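Local coordinates for De Novo Protein OR329 (Artificial gene, PDB 4HXT) that is a de novo designed armadillo-repeat protein with no known natural function, probably made as a building block for self-assembling cyclic homo-oligomers, at residues Leu10-Asp15 and Val46-Lys51; Glu28-Pro33 and Lys38-Ala43. All blocks are in the same frame, centred on the assembly; numbering follows the deposited sequence. Where two conformers were deposited one is given.

Interaction 1: Leu10-Asp15 and Val46-Lys51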
# COMPACT_ATOMS: atom_id res chain seq x y z
N LEU A 10 -33.48 -16.46 -2.68
CA LEU A 10 -34.19 -16.61 -1.41
C LEU A 10 -33.88 -15.47 -0.44
O LEU A 10 -34.62 -15.23 0.52
CB LEU A 10 -33.83 -17.95 -0.77
CG LEU A 10 -34.27 -19.19 -1.56
CD1 LEU A 10 -33.70 -20.46 -0.94
CD2 LEU A 10 -35.79 -19.24 -1.60
N LEU A 11 -32.79 -14.75 -0.69
CA LEU A 11 -32.41 -13.64 0.16
C LEU A 11 -33.47 -12.56 0.08
O LEU A 11 -33.64 -11.75 0.99
CB LEU A 11 -31.07 -13.05 -0.30
CG LEU A 11 -29.84 -13.93 -0.07
CD1 LEU A 11 -28.63 -13.30 -0.74
CD2 LEU A 11 -29.61 -14.10 1.44
N THR A 12 -34.17 -12.59 -1.02
CA THR A 12 -35.25 -11.57 -1.27
C THR A 12 -36.59 -12.02 -0.80
O THR A 12 -37.53 -11.29 -0.96
CB THR A 12 -35.40 -11.29 -2.80
OG1 THR A 12 -35.71 -12.50 -3.50
CG2 THR A 12 -34.13 -10.70 -3.33
N SER A 13 -36.69 -13.16 -0.13
CA SER A 13 -37.95 -13.64 0.43
C SER A 13 -38.49 -12.60 1.42
O SER A 13 -37.74 -11.80 1.97
CB SER A 13 -37.76 -14.97 1.15
OG SER A 13 -38.96 -15.39 1.77
N THR A 14 -39.80 -12.61 1.63
CA THR A 14 -40.43 -11.67 2.55
C THR A 14 -40.50 -12.26 3.95
O THR A 14 -40.97 -11.62 4.89
CB THR A 14 -41.85 -11.28 2.09
OG1 THR A 14 -42.62 -12.47 1.86
CG2 THR A 14 -41.80 -10.45 0.81
N ASP A 15 -40.04 -13.50 4.06
CA ASP A 15 -40.02 -14.21 5.33
C ASP A 15 -38.61 -14.14 5.92
O ASP A 15 -37.67 -14.66 5.32
CB ASP A 15 -40.42 -15.67 5.11
CG ASP A 15 -40.63 -16.42 6.42
OD1 ASP A 15 -39.87 -16.17 7.38
OD2 ASP A 15 -41.54 -17.27 6.48
N VAL A 46 -23.36 -10.39 -3.55
CA VAL A 46 -22.86 -9.26 -2.76
C VAL A 46 -23.85 -8.10 -2.74
O VAL A 46 -24.20 -7.61 -1.67
CB VAL A 46 -21.50 -8.76 -3.32
CG1 VAL A 46 -21.07 -7.48 -2.60
CG2 VAL A 46 -20.45 -9.84 -3.17
N GLU A 47 -24.31 -7.67 -3.91
CA GLU A 47 -25.26 -6.57 -4.02
C GLU A 47 -26.49 -6.86 -3.16
O GLU A 47 -26.94 -6.01 -2.41
CB GLU A 47 -25.71 -6.36 -5.47
CG GLU A 47 -24.74 -5.59 -6.37
CD GLU A 47 -23.53 -6.41 -6.78
OE1 GLU A 47 -23.48 -7.61 -6.46
OE2 GLU A 47 -22.64 -5.85 -7.45
N VAL A 48 -27.02 -8.07 -3.28
CA VAL A 48 -28.21 -8.46 -2.54
C VAL A 48 -27.93 -8.52 -1.04
O VAL A 48 -28.74 -8.08 -0.23
CB VAL A 48 -28.73 -9.83 -3.02
CG1 VAL A 48 -29.97 -10.23 -2.24
CG2 VAL A 48 -29.03 -9.77 -4.52
N LEU A 49 -26.77 -9.05 -0.66
CA LEU A 49 -26.41 -9.14 0.76
C LEU A 49 -26.25 -7.75 1.36
O LEU A 49 -26.59 -7.53 2.52
CB LEU A 49 -25.12 -9.93 0.94
CG LEU A 49 -25.29 -11.44 0.79
CD1 LEU A 49 -23.92 -12.10 0.76
CD2 LEU A 49 -26.13 -11.98 1.95
N VAL A 50 -25.71 -6.83 0.57
CA VAL A 50 -25.51 -5.46 1.02
C VAL A 50 -26.86 -4.81 1.26
O VAL A 50 -27.02 -3.99 2.16
CB VAL A 50 -24.70 -4.64 -0.01
CG1 VAL A 50 -24.79 -3.15 0.31
CG2 VAL A 50 -23.25 -5.09 0.00
N LYS A 51 -27.85 -5.18 0.45
CA LYS A 51 -29.18 -4.62 0.63
C LYS A 51 -29.78 -5.19 1.92
O LYS A 51 -30.42 -4.47 2.68
CB LYS A 51 -30.08 -4.98 -0.55
CG LYS A 51 -31.21 -3.98 -0.77
CD LYS A 51 -32.47 -4.64 -1.29
CE LYS A 51 -33.49 -3.61 -1.75
NZ LYS A 51 -33.04 -2.92 -2.99
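No ring, amide or carboxylate lies between Leu11 and its partners Val48 and Leu49; with no flat face or edge to align, the contact is made by aliphatic branches alone. The closest approach is from Leu11 CB to Val48 CG1, 3.6 Å, and the same methyl is 3.7 Å from Leu11 CD1, so Val48 CG1 fits against the flank of the leucine formed by these two carbons. Val48 brings this methyl forward by holding CG1 anti to its backbone N (chi1 180°). Leu11 CD1 also meets Leu49 CD2 at 3.9 Å, while Leu11 CD2 is 4.1 Å from that same Leu49 methyl; both leucine branches therefore border one partner. In the conformer given, Thr12 CG2 lies at a looser 4.3 Å from Val48 CG1, and Thr12 OG1 is hydrogen-bonded to Lys9 O.

In this armadillo-like superhelix, the contact joins the turn between helix 3-10 and helix 16-30 to helix 45-52, with 155 Å² buried in total. Leu11 also rests on Ala22 and Leu26 of helix 16-30, and Leu49 on helix 58-71, so the contact continues into neighbouring helices. The turn has its own polar supports: Ser13 N bonds to Leu10 O at 3.0 Å in a type I beta turn, Asp15 N donates to Ser13 OG in an ST turn, and Asp15 OD1 caps the N of Glu17.

Interaction 2: Glu28-Pro33 and Lys38-Ala43; sequences EIASGP and KAIVDA
Ile40 gives up the most surface in this contact, 55 Å², and CD1, at the end of its longer branch, is its one side-chain atom with partners within 4.2 Å. That branch is nearly straight (chi2 176°) and CG1 lies anti to the carbonyl carbon, which carries CD1 toward the facing helix. There it meets two methyls at equal range: Ile29 CG2 is 4.0 Å from Ile40 CD1, and Ala30 CB is likewise 4.0 Å from Ile40 CD1. Ile29 CG2 and Ala30 CB are 5.6 Å apart, which makes the angle between them at Ile40 CD1 close to 90°: the methyl lies at the corner between two consecutive residues, not seated on one of them.

Ile29, with 24 Å² covered, offers its CG2 branch, which stands anti to the backbone N. Ala30 contributes 17 Å² through its one side-chain carbon. The backbones remain well separated, with Ala30 CA 7.7 Å from Ile40 CA, so the side chains alone bridge the two helices. Outside the pair, Leu7 of helix 3-10 touches Ile29, and Ile71 of helix 58-71 touches both Ala30 and Ile40, so the methyl cluster belongs to a larger buried layer. Helix 16-30 ends here, and Pro33 is the N-cap of helix 34-42; apolar side chains packing between successive helices joined by a short loop are typical of the alpha-helical solenoid built from armadillo repeats.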
# COMPACT_ATOMS: atom_id res chain seq x y z
N GLU A 28 -21.91 -19.98 5.04
CA GLU A 28 -21.22 -21.27 5.14
C GLU A 28 -20.49 -21.57 3.83
O GLU A 28 -19.34 -22.00 3.85
CB GLU A 28 -22.23 -22.39 5.45
CG GLU A 28 -22.40 -22.65 6.94
CD GLU A 28 -23.80 -23.11 7.31
OE1 GLU A 28 -24.31 -24.06 6.68
OE2 GLU A 28 -24.38 -22.53 8.25
N ILE A 29 -21.16 -21.34 2.71
CA ILE A 29 -20.55 -21.58 1.41
C ILE A 29 -19.34 -20.68 1.23
O ILE A 29 -18.33 -21.08 0.65
CB ILE A 29 -21.55 -21.30 0.26
CG1 ILE A 29 -22.69 -22.33 0.30
CG2 ILE A 29 -20.83 -21.36 -1.08
CD1 ILE A 29 -23.71 -22.18 -0.81
N ALA A 30 -19.43 -19.45 1.74
CA ALA A 30 -18.34 -18.49 1.63
C ALA A 30 -17.14 -18.88 2.48
O ALA A 30 -16.01 -18.51 2.16
CB ALA A 30 -18.83 -17.10 2.03
N SER A 31 -17.37 -19.64 3.54
CA SER A 31 -16.29 -20.08 4.42
C SER A 31 -15.48 -21.19 3.77
O SER A 31 -14.58 -21.76 4.39
CB SER A 31 -16.85 -20.56 5.77
OG SER A 31 -17.62 -21.74 5.61
N GLY A 32 -15.80 -21.50 2.52
CA GLY A 32 -15.09 -22.55 1.80
C GLY A 32 -14.01 -22.01 0.89
O GLY A 32 -13.37 -21.00 1.21
N PRO A 33 -13.77 -22.66 -0.26
CA PRO A 33 -12.76 -22.26 -1.25
C PRO A 33 -13.00 -20.87 -1.83
O PRO A 33 -14.06 -20.27 -1.61
CB PRO A 33 -12.87 -23.34 -2.32
CG PRO A 33 -13.35 -24.53 -1.55
CD PRO A 33 -14.40 -23.93 -0.66
N LYS A 38 -16.29 -16.96 -5.37
CA LYS A 38 -16.46 -16.36 -6.68
C LYS A 38 -17.84 -16.71 -7.25
O LYS A 38 -18.42 -15.93 -7.99
CB LYS A 38 -15.37 -16.82 -7.65
CG LYS A 38 -15.63 -16.43 -9.09
CD LYS A 38 -14.36 -16.40 -9.93
CE LYS A 38 -13.89 -14.97 -10.18
NZ LYS A 38 -14.87 -14.18 -10.98
N ALA A 39 -18.35 -17.88 -6.89
CA ALA A 39 -19.66 -18.30 -7.37
C ALA A 39 -20.72 -17.35 -6.84
O ALA A 39 -21.62 -16.92 -7.57
CB ALA A 39 -19.95 -19.72 -6.90
N ILE A 40 -20.62 -17.01 -5.55
CA ILE A 40 -21.58 -16.10 -4.94
C ILE A 40 -21.48 -14.73 -5.58
O ILE A 40 -22.50 -14.09 -5.87
CB ILE A 40 -21.32 -15.97 -3.42
CG1 ILE A 40 -21.48 -17.34 -2.75
CG2 ILE A 40 -22.29 -14.96 -2.82
CD1 ILE A 40 -21.16 -17.34 -1.26
N VAL A 41 -20.25 -14.27 -5.80
CA VAL A 41 -20.04 -12.96 -6.41
C VAL A 41 -20.61 -12.88 -7.82
O VAL A 41 -21.30 -11.92 -8.17
CB VAL A 41 -18.55 -12.60 -6.45
CG1 VAL A 41 -18.35 -11.29 -7.19
CG2 VAL A 41 -17.99 -12.49 -5.02
N ASP A 42 -20.33 -13.90 -8.63
CA ASP A 42 -20.83 -13.92 -10.00
C ASP A 42 -22.35 -14.02 -10.03
O ASP A 42 -22.99 -13.60 -11.00
CB ASP A 42 -20.21 -15.08 -10.78
CG ASP A 42 -18.70 -14.98 -10.89
OD1 ASP A 42 -18.19 -13.86 -11.07
OD2 ASP A 42 -18.03 -16.03 -10.80
N ALA A 43 -22.93 -14.58 -8.97
CA ALA A 43 -24.37 -14.73 -8.88
C ALA A 43 -25.05 -13.44 -8.40
O ALA A 43 -26.27 -13.41 -8.22
CB ALA A 43 -24.72 -15.89 -7.95

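Overall arrangement
From the N terminus, helix 3-10 runs into the first half of interaction 1, the turn at 10-15, whose partner at 46-51 comes 30 residues later, 25 of them helical. Within that span lies interaction 2: helix 16-30 ends in 28-33, and after only four residues the chain returns along 38-43 and closes a short loop. The two loops are thus nested, without crossing, and their centres are 15 Å apart. Helix 34-42 is followed, after two residues, by helix 45-52, and the segments of the two contacts touch there, Val41 CG2 lying 4.1 Å from Val46 CG2. Helix 58-71 packs against both contacts, with Ile71 common to them, tying the first helices to the following layer.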